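PDB 4GB7: 6-aminohexanoate-dimer hydrolase from Bacillus anthracis, which probably hydrolyses the amide bond of 6-aminohexanoate dimers, by-products of nylon-6 manufacture, and has a serine beta-lactamase-type fold. Local coordinates for residues A[208-216]-A[226-234]; A[359-369]-A[378-386]. All blocks are in the same frame, centred on the assembly; numbering follows the deposited sequence.

Interaction 1. Residues A[208-216]-A[226-234]; sequences DAQLYLASN and GPMKIYDML
Ala-214, on the last turn of helix 206-214, packs against Pro-227, Ile-230 and Met-233 in a buried, mainly apolar contact that brings this helix alongside the start of helix 230-235. The two short helical segments run roughly antiparallel, with 139° between their directions and 8.7 Å between their axes, and no hydrogen bond crosses between them. The methyl of Ala-214 lies against the Pro-227 ring, with CB 3.8 Å from Pro-227 CG. Backbones meet here too: Ala-214 CA makes a nearly straight C-H...O contact to Pro-227 O at 3.6 Å, and that oxygen is also hydrogen-bonded to Tyr-224 OH. On the side of Gln-210 and Leu-211, Met-233, present as selenomethionine, leaves its backbone with CG anti to N (chi1 179°) and then bends at its last torsion, which brings SE to 3.5 Å from Leu-211 N, with Gln-210 CB also beside it. Leu-211 CD1 meets Ile-230 CG1 at 4.1 Å. Ser-215 OG touches the same CG1 while it bonds to Leu-211 O (2.8 Å) and to Gln-298. Gln-210 crosses Pro-227 at about a right angle and rests OE1 on Pro-227 CD; its NE2 is held by Asn-206 and Thr-196. Asp-232 OD2 accepts from Met-228 N at 2.9 Å through its anti lone pair, tying the approach to N-cap Lys-229 back to the first turn. These are two successive helices packed antiparallel across their connecting loop, the first ended by a Schellman motif at Asn-216, in the helical part of a beta-lactamase-type fold.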
ATOM      1  N   ASP A 208       0.311  11.398  -8.169  1.00 22.17           N
ATOM      2  CA  ASP A 208      -0.351  10.224  -8.683  1.00 20.84           C
ATOM      3  C   ASP A 208      -0.584  10.326 -10.227  1.00 19.12           C
ATOM      4  O   ASP A 208      -0.315   9.392 -10.960  1.00 20.40           O
ATOM      5  CB  ASP A 208      -1.719  10.046  -8.014  1.00 20.56           C
ATOM      6  CG  ASP A 208      -1.645   9.479  -6.609  1.00 26.86           C
ATOM      7  OD1 ASP A 208      -0.760   8.680  -6.290  1.00 26.93           O
ATOM      8  OD2 ASP A 208      -2.544   9.785  -5.823  1.00 40.02           O
ATOM      9  N   ALA A 209      -1.126  11.463 -10.688  1.00 22.35           N
ATOM     10  CA  ALA A 209      -1.382  11.721 -12.107  1.00 21.13           C
ATOM     11  C   ALA A 209      -0.109  11.431 -12.904  1.00 19.62           C
ATOM     12  O   ALA A 209      -0.137  10.707 -13.888  1.00 21.00           O
ATOM     13  CB  ALA A 209      -1.843  13.173 -12.311  1.00 19.81           C
ATOM     14  N   GLN A 210       1.014  11.945 -12.430  1.00 19.31           N
ATOM     15  CA  GLN A 210       2.282  11.783 -13.163  1.00 19.91           C
ATOM     16  C   GLN A 210       2.735  10.339 -13.251  1.00 19.81           C
ATOM     17  O   GLN A 210       3.232   9.893 -14.298  1.00 21.10           O
ATOM     18  CB  GLN A 210       3.395  12.652 -12.609  1.00 19.77           C
ATOM     19  CG  GLN A 210       3.149  14.154 -12.798  1.00 23.50           C
ATOM     20  CD  GLN A 210       2.767  14.536 -14.218  1.00 23.08           C
ATOM     21  OE1 GLN A 210       3.511  14.248 -15.152  1.00 23.80           O
ATOM     22  NE2 GLN A 210       1.587  15.161 -14.387  1.00 23.32           N
ATOM     23  N   LEU A 211       2.529   9.581 -12.177  1.00 17.97           N
ATOM     24  CA  LEU A 211       2.913   8.166 -12.204  1.00 19.94           C
ATOM     25  C   LEU A 211       2.053   7.427 -13.185  1.00 16.87           C
ATOM     26  O   LEU A 211       2.531   6.620 -13.961  1.00 20.20           O
ATOM     27  CB  LEU A 211       2.756   7.561 -10.799  1.00 20.44           C
ATOM     28  CG  LEU A 211       3.031   6.048 -10.657  1.00 21.02           C
ATOM     29  CD1 LEU A 211       4.540   5.830 -10.743  1.00 23.52           C
ATOM     30  CD2 LEU A 211       2.430   5.511  -9.349  1.00 23.92           C
ATOM     31  N   TYR A 212       0.753   7.736 -13.182  1.00 18.55           N
ATOM     32  CA  TYR A 212      -0.128   7.091 -14.138  1.00 19.83           C
ATOM     33  C   TYR A 212       0.122   7.528 -15.610  1.00 21.45           C
ATOM     34  O   TYR A 212       0.081   6.692 -16.486  1.00 20.37           O
ATOM     35  CB  TYR A 212      -1.583   7.297 -13.756  1.00 20.64           C
ATOM     36  CG  TYR A 212      -1.969   6.751 -12.382  1.00 20.41           C
ATOM     37  CD1 TYR A 212      -1.303   5.674 -11.810  1.00 21.83           C
ATOM     38  CD2 TYR A 212      -3.060   7.244 -11.717  1.00 19.99           C
ATOM     39  CE1 TYR A 212      -1.666   5.167 -10.582  1.00 22.28           C
ATOM     40  CE2 TYR A 212      -3.411   6.771 -10.458  1.00 22.78           C
ATOM     41  CZ  TYR A 212      -2.754   5.713  -9.913  1.00 21.98           C
ATOM     42  OH  TYR A 212      -3.137   5.244  -8.681  1.00 24.25           O
ATOM     43  N   LEU A 213       0.407   8.812 -15.861  1.00 21.21           N
ATOM     44  CA  LEU A 213       0.786   9.268 -17.194  1.00 18.40           C
ATOM     45  C   LEU A 213       2.098   8.587 -17.630  1.00 20.43           C
ATOM     46  O   LEU A 213       2.209   8.079 -18.739  1.00 21.36           O
ATOM     47  CB  LEU A 213       0.946  10.769 -17.224  1.00 19.27           C
ATOM     48  CG  LEU A 213      -0.389  11.536 -17.200  1.00 18.44           C
ATOM     49  CD1 LEU A 213      -0.141  12.952 -16.670  1.00 24.60           C
ATOM     50  CD2 LEU A 213      -1.077  11.516 -18.566  1.00 23.01           C
ATOM     51  N   ALA A 214       3.060   8.536 -16.728  1.00 21.26           N
ATOM     52  CA  ALA A 214       4.332   7.806 -16.981  1.00 23.75           C
ATOM     53  C   ALA A 214       4.141   6.344 -17.370  1.00 24.25           C
ATOM     54  O   ALA A 214       4.914   5.791 -18.178  1.00 22.22           O
ATOM     55  CB  ALA A 214       5.254   7.918 -15.775  1.00 21.19           C
ATOM     56  N   SER A 215       3.104   5.724 -16.795  1.00 22.01           N
ATOM     57  CA  SER A 215       2.790   4.332 -17.011  1.00 23.96           C
ATOM     58  C   SER A 215       1.813   4.124 -18.159  1.00 23.95           C
ATOM     59  O   SER A 215       1.390   2.998 -18.394  1.00 28.17           O
ATOM     60  CB  SER A 215       2.142   3.743 -15.750  1.00 25.81           C
ATOM     61  OG  SER A 215       2.940   3.915 -14.620  1.00 25.87           O
ATOM     62  N   ASN A 216       1.418   5.213 -18.830  1.00 21.57           N
ATOM     63  CA  ASN A 216       0.523   5.151 -19.962  1.00 23.96           C
ATOM     64  C   ASN A 216      -0.887   4.675 -19.617  1.00 21.97           C
ATOM     65  O   ASN A 216      -1.526   4.018 -20.436  1.00 25.23           O
ATOM     66  CB  ASN A 216       1.119   4.272 -21.080  1.00 27.44           C
ATOM     67  CG  ASN A 216       0.451   4.512 -22.421  1.00 28.03           C
ATOM     68  OD1 ASN A 216       0.041   5.624 -22.717  1.00 31.61           O
ATOM     69  ND2 ASN A 216       0.341   3.465 -23.233  1.00 32.69           N
ATOM     70  N   GLY A 226       5.239  14.825 -21.472  1.00 24.21           N
ATOM     71  CA  GLY A 226       5.536  14.356 -20.157  1.00 24.89           C
ATOM     72  C   GLY A 226       6.305  13.045 -20.153  1.00 23.31           C
ATOM     73  O   GLY A 226       6.790  12.567 -21.192  1.00 25.07           O
ATOM     74  N   PRO A 227       6.390  12.425 -18.969  1.00 23.08           N
ATOM     75  CA  PRO A 227       7.182  11.189 -18.864  1.00 20.76           C
ATOM     76  C   PRO A 227       6.609  10.026 -19.681  1.00 21.68           C
ATOM     77  O   PRO A 227       5.370   9.851 -19.751  1.00 22.22           O
ATOM     78  CB  PRO A 227       7.179  10.935 -17.344  1.00 21.96           C
ATOM     79  CG  PRO A 227       5.871  11.511 -16.901  1.00 21.65           C
ATOM     80  CD  PRO A 227       5.845  12.814 -17.653  1.00 23.87           C
HETATM   81  N   MSE A 228       7.494   9.229 -20.295  1.00 23.15           N
HETATM   82  CA  MSE A 228       7.080   8.086 -21.122  1.00 22.36           C
HETATM   83  C   MSE A 228       7.226   6.741 -20.417  1.00 23.79           C
HETATM   84  O   MSE A 228       6.680   5.748 -20.870  1.00 24.25           O
HETATM   85  CB  MSE A 228       7.864   8.075 -22.455  1.00 28.59           C
HETATM   86  CG  MSE A 228       7.681   9.339 -23.352  1.00 28.32           C
HETATM   87 SE   MSE A 228       5.822   9.552 -23.921  0.70 32.52          SE
HETATM   88  CE  MSE A 228       5.792   8.125 -25.284  1.00 38.74           C
ATOM     89  N   LYS A 229       7.952   6.749 -19.302  1.00 21.46           N
ATOM     90  CA  LYS A 229       8.139   5.606 -18.445  1.00 21.91           C
ATOM     91  C   LYS A 229       8.376   6.152 -17.050  1.00 19.15           C
ATOM     92  O   LYS A 229       8.701   7.317 -16.898  1.00 20.74           O
ATOM     93  CB  LYS A 229       9.308   4.782 -18.940  1.00 21.12           C
ATOM     94  CG  LYS A 229      10.638   5.482 -18.896  1.00 24.98           C
ATOM     95  CD  LYS A 229      11.718   4.590 -19.475  1.00 30.12           C
ATOM     96  CE  LYS A 229      13.080   5.223 -19.378  1.00 37.30           C
ATOM     97  NZ  LYS A 229      14.157   4.254 -19.681  1.00 55.71           N
ATOM     98  N   ILE A 230       8.239   5.311 -16.028  1.00 19.53           N
ATOM     99  CA  ILE A 230       8.340   5.756 -14.628  1.00 17.69           C
ATOM    100  C   ILE A 230       9.657   6.498 -14.328  1.00 19.04           C
ATOM    101  O   ILE A 230       9.655   7.537 -13.660  1.00 19.24           O
ATOM    102  CB  ILE A 230       8.114   4.566 -13.663  1.00 17.57           C
ATOM    103  CG1 ILE A 230       6.668   4.072 -13.744  1.00 18.42           C
ATOM    104  CG2 ILE A 230       8.447   4.946 -12.210  1.00 20.22           C
ATOM    105  CD1 ILE A 230       6.512   2.719 -13.079  1.00 20.16           C
ATOM    106  N   TYR A 231      10.778   5.991 -14.817  1.00 20.54           N
ATOM    107  CA  TYR A 231      12.014   6.649 -14.498  1.00 20.69           C
ATOM    108  C   TYR A 231      12.127   8.060 -15.061  1.00 21.91           C
ATOM    109  O   TYR A 231      12.833   8.910 -14.473  1.00 22.50           O
ATOM    110  CB  TYR A 231      13.200   5.803 -14.947  1.00 20.78           C
ATOM    111  CG  TYR A 231      13.324   4.417 -14.317  1.00 20.08           C
ATOM    112  CD1 TYR A 231      12.727   4.097 -13.102  1.00 19.60           C
ATOM    113  CD2 TYR A 231      14.051   3.430 -14.937  1.00 22.12           C
ATOM    114  CE1 TYR A 231      12.857   2.852 -12.542  1.00 22.71           C
ATOM    115  CE2 TYR A 231      14.195   2.163 -14.362  1.00 22.18           C
ATOM    116  CZ  TYR A 231      13.594   1.874 -13.173  1.00 19.58           C
ATOM    117  OH  TYR A 231      13.734   0.633 -12.588  1.00 22.08           O
ATOM    118  N   ASP A 232      11.457   8.315 -16.180  1.00 22.38           N
ATOM    119  CA  ASP A 232      11.369   9.682 -16.741  1.00 22.49           C
ATOM    120  C   ASP A 232      10.780  10.670 -15.733  1.00 22.25           C
ATOM    121  O   ASP A 232      11.207  11.817 -15.609  1.00 23.75           O
ATOM    122  CB  ASP A 232      10.495   9.716 -18.002  1.00 24.43           C
ATOM    123  CG  ASP A 232      11.136   9.076 -19.218  1.00 25.23           C
ATOM    124  OD1 ASP A 232      12.347   8.676 -19.205  1.00 26.48           O
ATOM    125  OD2 ASP A 232      10.378   9.010 -20.223  1.00 25.75           O
HETATM  126  N   MSE A 233       9.759  10.225 -15.028  1.00 22.95           N
HETATM  127  CA  MSE A 233       9.132  11.046 -13.995  1.00 22.41           C
HETATM  128  C   MSE A 233      10.128  11.429 -12.914  1.00 23.36           C
HETATM  129  O   MSE A 233      10.155  12.549 -12.455  1.00 21.45           O
HETATM  130  CB  MSE A 233       7.908  10.317 -13.403  1.00 19.94           C
HETATM  131  CG  MSE A 233       7.191  11.091 -12.293  1.00 24.36           C
HETATM  132 SE   MSE A 233       5.928  10.063 -11.289  0.70 23.66          SE
HETATM  133  CE  MSE A 233       7.239   9.048 -10.256  1.00 29.98           C
ATOM    134  N   LEU A 234      10.951  10.465 -12.507  1.00 22.74           N
ATOM    135  CA  LEU A 234      11.928  10.719 -11.459  1.00 21.31           C
ATOM    136  C   LEU A 234      12.928  11.759 -11.922  1.00 23.35           C
ATOM    137  O   LEU A 234      13.370  12.572 -11.114  1.00 22.07           O
ATOM    138  CB  LEU A 234      12.632   9.430 -11.085  1.00 20.35           C
ATOM    139  CG  LEU A 234      11.726   8.323 -10.514  1.00 18.63           C
ATOM    140  CD1 LEU A 234      12.564   7.079 -10.197  1.00 20.86           C
ATOM    141  CD2 LEU A 234      10.846   8.775  -9.337  1.00 21.68           C
TER

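Interaction 2. Residues A[359-369]-A[378-386]; sequences WWIPHNEQGAF and TLYIDPKAK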
ATOM      1  N   TRP A 359       5.547   2.969   6.474  1.00 16.59           N
ATOM      2  CA  TRP A 359       4.365   2.735   7.353  1.00 18.06           C
ATOM      3  C   TRP A 359       3.910   3.990   8.127  1.00 19.05           C
ATOM      4  O   TRP A 359       4.719   4.798   8.608  1.00 19.16           O
ATOM      5  CB  TRP A 359       4.675   1.657   8.392  1.00 16.91           C
ATOM      6  CG  TRP A 359       4.860   0.304   7.801  1.00 17.95           C
ATOM      7  CD1 TRP A 359       6.046  -0.275   7.349  1.00 16.91           C
ATOM      8  CD2 TRP A 359       3.857  -0.716   7.673  1.00 16.27           C
ATOM      9  NE1 TRP A 359       5.826  -1.527   6.914  1.00 17.93           N
ATOM     10  CE2 TRP A 359       4.513  -1.853   7.084  1.00 17.01           C
ATOM     11  CE3 TRP A 359       2.478  -0.785   7.931  1.00 17.74           C
ATOM     12  CZ2 TRP A 359       3.839  -3.012   6.760  1.00 17.06           C
ATOM     13  CZ3 TRP A 359       1.819  -1.960   7.623  1.00 20.13           C
ATOM     14  CH2 TRP A 359       2.490  -3.063   7.046  1.00 17.67           C
ATOM     15  N   TRP A 360       2.596   4.154   8.244  1.00 16.81           N
ATOM     16  CA  TRP A 360       1.977   5.170   9.096  1.00 17.77           C
ATOM     17  C   TRP A 360       1.849   4.645  10.509  1.00 16.39           C
ATOM     18  O   TRP A 360       1.528   3.455  10.738  1.00 19.18           O
ATOM     19  CB  TRP A 360       0.576   5.554   8.618  1.00 17.64           C
ATOM     20  CG  TRP A 360       0.517   6.050   7.184  1.00 19.31           C
ATOM     21  CD1 TRP A 360       0.453   5.295   6.038  1.00 20.49           C
ATOM     22  CD2 TRP A 360       0.556   7.452   6.720  1.00 18.19           C
ATOM     23  NE1 TRP A 360       0.428   6.090   4.926  1.00 21.96           N
ATOM     24  CE2 TRP A 360       0.485   7.406   5.275  1.00 19.97           C
ATOM     25  CE3 TRP A 360       0.644   8.695   7.360  1.00 20.37           C
ATOM     26  CZ2 TRP A 360       0.501   8.546   4.509  1.00 19.60           C
ATOM     27  CZ3 TRP A 360       0.602   9.843   6.578  1.00 18.65           C
ATOM     28  CH2 TRP A 360       0.551   9.779   5.189  1.00 19.67           C
ATOM     29  N   ILE A 361       2.083   5.543  11.463  1.00 18.04           N
ATOM     30  CA  ILE A 361       2.019   5.228  12.885  1.00 18.09           C
ATOM     31  C   ILE A 361       1.113   6.245  13.527  1.00 19.09           C
ATOM     32  O   ILE A 361       1.552   7.378  13.819  1.00 21.13           O
ATOM     33  CB  ILE A 361       3.427   5.280  13.528  1.00 19.64           C
ATOM     34  CG1 ILE A 361       4.374   4.356  12.797  1.00 21.85           C
ATOM     35  CG2 ILE A 361       3.347   4.951  15.005  1.00 21.37           C
ATOM     36  CD1 ILE A 361       5.827   4.678  13.003  1.00 24.49           C
ATOM     37  N   PRO A 362      -0.181   5.888  13.695  1.00 19.35           N
ATOM     38  CA  PRO A 362      -1.147   6.866  14.185  1.00 21.01           C
ATOM     39  C   PRO A 362      -1.001   7.263  15.652  1.00 19.58           C
ATOM     40  O   PRO A 362      -1.656   8.195  16.087  1.00 23.77           O
ATOM     41  CB  PRO A 362      -2.499   6.120  14.010  1.00 24.45           C
ATOM     42  CG  PRO A 362      -2.160   4.659  14.046  1.00 24.63           C
ATOM     43  CD  PRO A 362      -0.832   4.629  13.310  1.00 21.59           C
ATOM     44  N   HIS A 363      -0.249   6.487  16.421  1.00 17.24           N
ATOM     45  CA  HIS A 363      -0.202   6.594  17.903  1.00 17.67           C
ATOM     46  C   HIS A 363      -1.571   6.517  18.523  1.00 18.51           C
ATOM     47  O   HIS A 363      -1.969   7.378  19.315  1.00 22.33           O
ATOM     48  CB  HIS A 363       0.539   7.869  18.316  1.00 22.36           C
ATOM     49  CG  HIS A 363       1.971   7.874  17.870  1.00 23.99           C
ATOM     50  ND1 HIS A 363       2.443   8.688  16.882  1.00 22.84           N
ATOM     51  CD2 HIS A 363       3.029   7.064  18.243  1.00 22.24           C
ATOM     52  CE1 HIS A 363       3.749   8.419  16.691  1.00 19.74           C
ATOM     53  NE2 HIS A 363       4.102   7.436  17.514  1.00 24.08           N
ATOM     54  N   ASN A 364      -2.278   5.456  18.187  1.00 19.73           N
ATOM     55  CA  ASN A 364      -3.553   5.185  18.769  1.00 18.11           C
ATOM     56  C   ASN A 364      -3.372   4.357  20.042  1.00 19.05           C
ATOM     57  O   ASN A 364      -2.243   3.972  20.415  1.00 20.61           O
ATOM     58  CB  ASN A 364      -4.562   4.612  17.753  1.00 20.43           C
ATOM     59  CG  ASN A 364      -4.366   3.128  17.435  1.00 19.14           C
ATOM     60  OD1 ASN A 364      -3.487   2.451  17.979  1.00 18.94           O
ATOM     61  ND2 ASN A 364      -5.197   2.610  16.503  1.00 23.30           N
ATOM     62  N   GLU A 365      -4.477   4.074  20.721  1.00 20.84           N
ATOM     63  CA  GLU A 365      -4.371   3.414  22.015  1.00 22.85           C
ATOM     64  C   GLU A 365      -3.908   1.966  21.901  1.00 20.61           C
ATOM     65  O   GLU A 365      -3.612   1.349  22.940  1.00 22.72           O
ATOM     66  CB  GLU A 365      -5.669   3.486  22.809  1.00 21.27           C
ATOM     67  CG  GLU A 365      -6.823   2.715  22.216  1.00 23.64           C
ATOM     68  CD  GLU A 365      -8.012   2.719  23.152  1.00 27.21           C
ATOM     69  OE1 GLU A 365      -7.978   2.093  24.248  1.00 35.27           O
ATOM     70  OE2 GLU A 365      -8.984   3.316  22.764  1.00 30.62           O
ATOM     71  N   GLN A 366      -3.889   1.420  20.670  1.00 19.50           N
ATOM     72  CA  GLN A 366      -3.433   0.029  20.468  1.00 21.48           C
ATOM     73  C   GLN A 366      -2.011  -0.065  20.053  1.00 19.47           C
ATOM     74  O   GLN A 366      -1.490  -1.173  19.954  1.00 20.59           O
ATOM     75  CB  GLN A 366      -4.249  -0.664  19.402  1.00 19.80           C
ATOM     76  CG  GLN A 366      -5.741  -0.579  19.649  1.00 19.34           C
ATOM     77  CD  GLN A 366      -6.165  -1.356  20.867  1.00 19.79           C
ATOM     78  OE1 GLN A 366      -6.460  -0.784  21.897  1.00 20.08           O
ATOM     79  NE2 GLN A 366      -6.161  -2.676  20.760  1.00 19.09           N
ATOM     80  N   GLY A 367      -1.389   1.063  19.747  1.00 19.23           N
ATOM     81  CA  GLY A 367      -0.027   0.997  19.224  1.00 17.81           C
ATOM     82  C   GLY A 367      -0.062   0.455  17.774  1.00 17.86           C
ATOM     83  O   GLY A 367       0.928  -0.152  17.315  1.00 19.97           O
ATOM     84  N   ALA A 368      -1.181   0.691  17.057  1.00 16.39           N
ATOM     85  CA  ALA A 368      -1.341   0.115  15.693  1.00 15.55           C
ATOM     86  C   ALA A 368      -0.448   0.802  14.705  1.00 18.04           C
ATOM     87  O   ALA A 368      -0.026   1.945  14.904  1.00 21.73           O
ATOM     88  CB  ALA A 368      -2.793   0.102  15.238  1.00 15.89           C
ATOM     89  N   PHE A 369      -0.143   0.120  13.625  1.00 18.62           N
ATOM     90  CA  PHE A 369       0.531   0.720  12.520  1.00 18.26           C
ATOM     91  C   PHE A 369      -0.178   0.235  11.249  1.00 17.14           C
ATOM     92  O   PHE A 369      -0.850  -0.778  11.247  1.00 18.84           O
ATOM     93  CB  PHE A 369       2.074   0.480  12.557  1.00 18.71           C
ATOM     94  CG  PHE A 369       2.492  -0.973  12.564  1.00 19.56           C
ATOM     95  CD1 PHE A 369       2.498  -1.700  13.741  1.00 21.82           C
ATOM     96  CD2 PHE A 369       2.874  -1.600  11.407  1.00 22.77           C
ATOM     97  CE1 PHE A 369       2.896  -3.023  13.774  1.00 22.54           C
ATOM     98  CE2 PHE A 369       3.265  -2.942  11.412  1.00 22.37           C
ATOM     99  CZ  PHE A 369       3.268  -3.669  12.585  1.00 20.89           C
ATOM    100  N   THR A 378      -6.729  -0.318   3.105  1.00 15.32           N
ATOM    101  CA  THR A 378      -5.986  -0.304   4.354  1.00 17.32           C
ATOM    102  C   THR A 378      -5.439  -1.694   4.670  1.00 16.41           C
ATOM    103  O   THR A 378      -6.164  -2.687   4.546  1.00 15.96           O
ATOM    104  CB  THR A 378      -6.852   0.128   5.562  1.00 19.60           C
ATOM    105  OG1 THR A 378      -7.463   1.406   5.301  1.00 18.74           O
ATOM    106  CG2 THR A 378      -6.014   0.220   6.869  1.00 17.50           C
ATOM    107  N   LEU A 379      -4.165  -1.724   5.073  1.00 16.21           N
ATOM    108  CA  LEU A 379      -3.634  -2.837   5.872  1.00 15.95           C
ATOM    109  C   LEU A 379      -3.322  -2.314   7.240  1.00 15.88           C
ATOM    110  O   LEU A 379      -2.451  -1.420   7.397  1.00 16.03           O
ATOM    111  CB  LEU A 379      -2.363  -3.434   5.245  1.00 15.02           C
ATOM    112  CG  LEU A 379      -1.680  -4.542   6.023  1.00 15.70           C
ATOM    113  CD1 LEU A 379      -2.534  -5.782   6.319  1.00 18.43           C
ATOM    114  CD2 LEU A 379      -0.384  -4.915   5.275  1.00 18.19           C
ATOM    115  N   TYR A 380      -3.961  -2.857   8.235  1.00 15.97           N
ATOM    116  CA  TYR A 380      -3.924  -2.313   9.624  1.00 14.73           C
ATOM    117  C   TYR A 380      -3.489  -3.444  10.582  1.00 15.27           C
ATOM    118  O   TYR A 380      -4.090  -4.536  10.607  1.00 15.89           O
ATOM    119  CB  TYR A 380      -5.311  -1.806   9.991  1.00 14.81           C
ATOM    120  CG  TYR A 380      -5.500  -1.327  11.422  1.00 16.49           C
ATOM    121  CD1 TYR A 380      -5.297   0.017  11.783  1.00 15.40           C
ATOM    122  CD2 TYR A 380      -5.924  -2.187  12.418  1.00 15.79           C
ATOM    123  CE1 TYR A 380      -5.491   0.464  13.088  1.00 15.74           C
ATOM    124  CE2 TYR A 380      -6.117  -1.754  13.722  1.00 17.27           C
ATOM    125  CZ  TYR A 380      -5.928  -0.415  14.047  1.00 17.24           C
ATOM    126  OH  TYR A 380      -6.139   0.036  15.329  1.00 17.58           O
ATOM    127  N   ILE A 381      -2.439  -3.189  11.365  1.00 17.20           N
ATOM    128  CA  ILE A 381      -1.897  -4.190  12.260  1.00 16.74           C
ATOM    129  C   ILE A 381      -1.956  -3.638  13.668  1.00 16.11           C
ATOM    130  O   ILE A 381      -1.377  -2.564  13.947  1.00 18.28           O
ATOM    131  CB  ILE A 381      -0.439  -4.545  11.881  1.00 16.92           C
ATOM    132  CG1 ILE A 381      -0.408  -4.987  10.366  1.00 21.60           C
ATOM    133  CG2 ILE A 381       0.106  -5.580  12.864  1.00 19.21           C
ATOM    134  CD1 ILE A 381       0.958  -5.258   9.868  1.00 24.94           C
ATOM    135  N   ASP A 382      -2.586  -4.385  14.552  1.00 15.54           N
ATOM    136  CA  ASP A 382      -2.766  -4.014  15.966  1.00 15.67           C
ATOM    137  C   ASP A 382      -2.014  -5.017  16.822  1.00 15.27           C
ATOM    138  O   ASP A 382      -2.444  -6.105  17.042  1.00 17.82           O
ATOM    139  CB  ASP A 382      -4.267  -4.019  16.291  1.00 14.47           C
ATOM    140  CG  ASP A 382      -4.588  -3.797  17.758  1.00 17.87           C
ATOM    141  OD1 ASP A 382      -3.669  -3.845  18.584  1.00 17.86           O
ATOM    142  OD2 ASP A 382      -5.784  -3.501  18.084  1.00 19.39           O
ATOM    143  N   PRO A 383      -0.801  -4.650  17.273  1.00 17.18           N
ATOM    144  CA  PRO A 383      -0.023  -5.580  18.065  1.00 16.30           C
ATOM    145  C   PRO A 383      -0.538  -5.777  19.503  1.00 17.48           C
ATOM    146  O   PRO A 383      -0.167  -6.769  20.140  1.00 24.12           O
ATOM    147  CB  PRO A 383       1.353  -4.969  18.056  1.00 20.61           C
ATOM    148  CG  PRO A 383       1.205  -3.597  17.607  1.00 27.49           C
ATOM    149  CD  PRO A 383      -0.178  -3.343  17.134  1.00 19.53           C
ATOM    150  N   LYS A 384      -1.404  -4.878  20.004  1.00 17.29           N
ATOM    151  CA  LYS A 384      -1.917  -5.031  21.361  1.00 19.34           C
ATOM    152  C   LYS A 384      -2.972  -6.158  21.373  1.00 19.42           C
ATOM    153  O   LYS A 384      -2.953  -7.017  22.268  1.00 21.10           O
ATOM    154  CB  LYS A 384      -2.533  -3.732  21.894  1.00 19.94           C
ATOM    155  CG  LYS A 384      -2.943  -3.783  23.358  1.00 21.38           C
ATOM    156  CD  LYS A 384      -3.408  -2.436  23.876  1.00 24.06           C
ATOM    157  CE  LYS A 384      -3.599  -2.436  25.379  1.00 36.91           C
ATOM    158  NZ  LYS A 384      -5.015  -2.778  25.652  1.00 48.10           N
ATOM    159  N   ALA A 385      -3.906  -6.090  20.422  1.00 18.72           N
ATOM    160  CA  ALA A 385      -4.964  -7.086  20.288  1.00 15.29           C
ATOM    161  C   ALA A 385      -4.615  -8.249  19.389  1.00 17.74           C
ATOM    162  O   ALA A 385      -5.435  -9.165  19.203  1.00 20.23           O
ATOM    163  CB  ALA A 385      -6.271  -6.455  19.861  1.00 17.25           C
ATOM    164  N   LYS A 386      -3.409  -8.234  18.831  1.00 18.62           N
ATOM    165  CA  LYS A 386      -2.965  -9.279  17.929  0.60 19.49           C
ATOM    166  C   LYS A 386      -3.966  -9.447  16.769  1.00 18.52           C
ATOM    167  O   LYS A 386      -4.454 -10.535  16.521  1.00 17.60           O
ATOM    168  CB  LYS A 386      -2.744 -10.571  18.744  0.60 20.93           C
ATOM    169  CG  LYS A 386      -1.639 -10.422  19.791  0.60 22.88           C
ATOM    170  CD  LYS A 386      -1.949 -11.152  21.098  0.60 31.83           C
ATOM    171  CE  LYS A 386      -3.054 -10.490  21.939  0.60 36.10           C
ATOM    172  NZ  LYS A 386      -4.233 -11.393  22.183  0.60 32.83           N
TER
HETATM  173  O   HOH W   1      -6.225  -0.005  24.586  1.00 31.85           O
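Phe-369 and Ile-381 face each other as a hydrogen-bonded antiparallel pair, and their side chains set the apolar half of this contact. Phe-369 N bonds to Ile-381 O at 3.0 Å and Ile-381 N returns to Phe-369 O at 2.9 Å. With CG held between N and the carbonyl carbon (chi1 58°), the Phe-369 ring lays one face over Ile-381, whose CB makes a CH-pi contact with it, and CE2 comes to 3.6 Å from Ile-381 CD1. The ring's edge points at a face of the Trp-359 indole, whose CH2 corner in turn meets Leu-379 CD2 and Ile-381 CD1.

The polar half lies beyond Ala-368. Its methyl sits obliquely to the Tyr-380 ring, with CB 3.4 Å from Tyr-380 CZ. From the ring's edge Asn-364 ND2 donates to Tyr-380 OH at 3.0 Å, the hydroxyl lying in the amide plane though amide and ring planes are 66° apart. At Asn-364 OD1 the bond from Gln-366 N makes an Asx turn, and Ala-368 N adds a second from the opposite face of the amide plane; both brace the type I turn 364-367. Gln-366 NE2 gives Asp-382 OD2 a bond of 2.8 Å on the syn lone pair, amide and carboxylate being almost perpendicular (84°). Asp-382 OD1 receives Ala-385 N at 2.9 Å from above the carboxylate plane and so fixes the turn that follows its strand. A water joins Gln-366 OE1, Glu-365 OE1 and Lys-384 NZ, and His-415 also bonds to Gln-366 OE1.

Helices 307-318 and 332-338 cover the apolar side chains. The arrangement is a loop leading into the edge hairpin (strands 369-373 and 377-382) and folded against its base, in the helix-flanked antiparallel sheet of a beta-lactamase-type fold.

Overall arrangement
Following the chain from the N terminus, interaction 1 comes first: it closes the 15-residue connection between helices 206-214 and 230-235 and is complete before helix 251-265 begins. Interaction 2 opens much later and closes over strand 369-373 and the turn into strand 377-382, just ahead of strand 387-393. The two are in series, neither nested nor crossed, and lie on opposite sides of the chain's centre, with centres 32 Å apart and nearest atoms about 11 Å apart. One joins two helices in the helical part of the fold; the other ties the loop after strand 359-361 to the penultimate strand 377-382 of the five-stranded sheet and the turn that follows it.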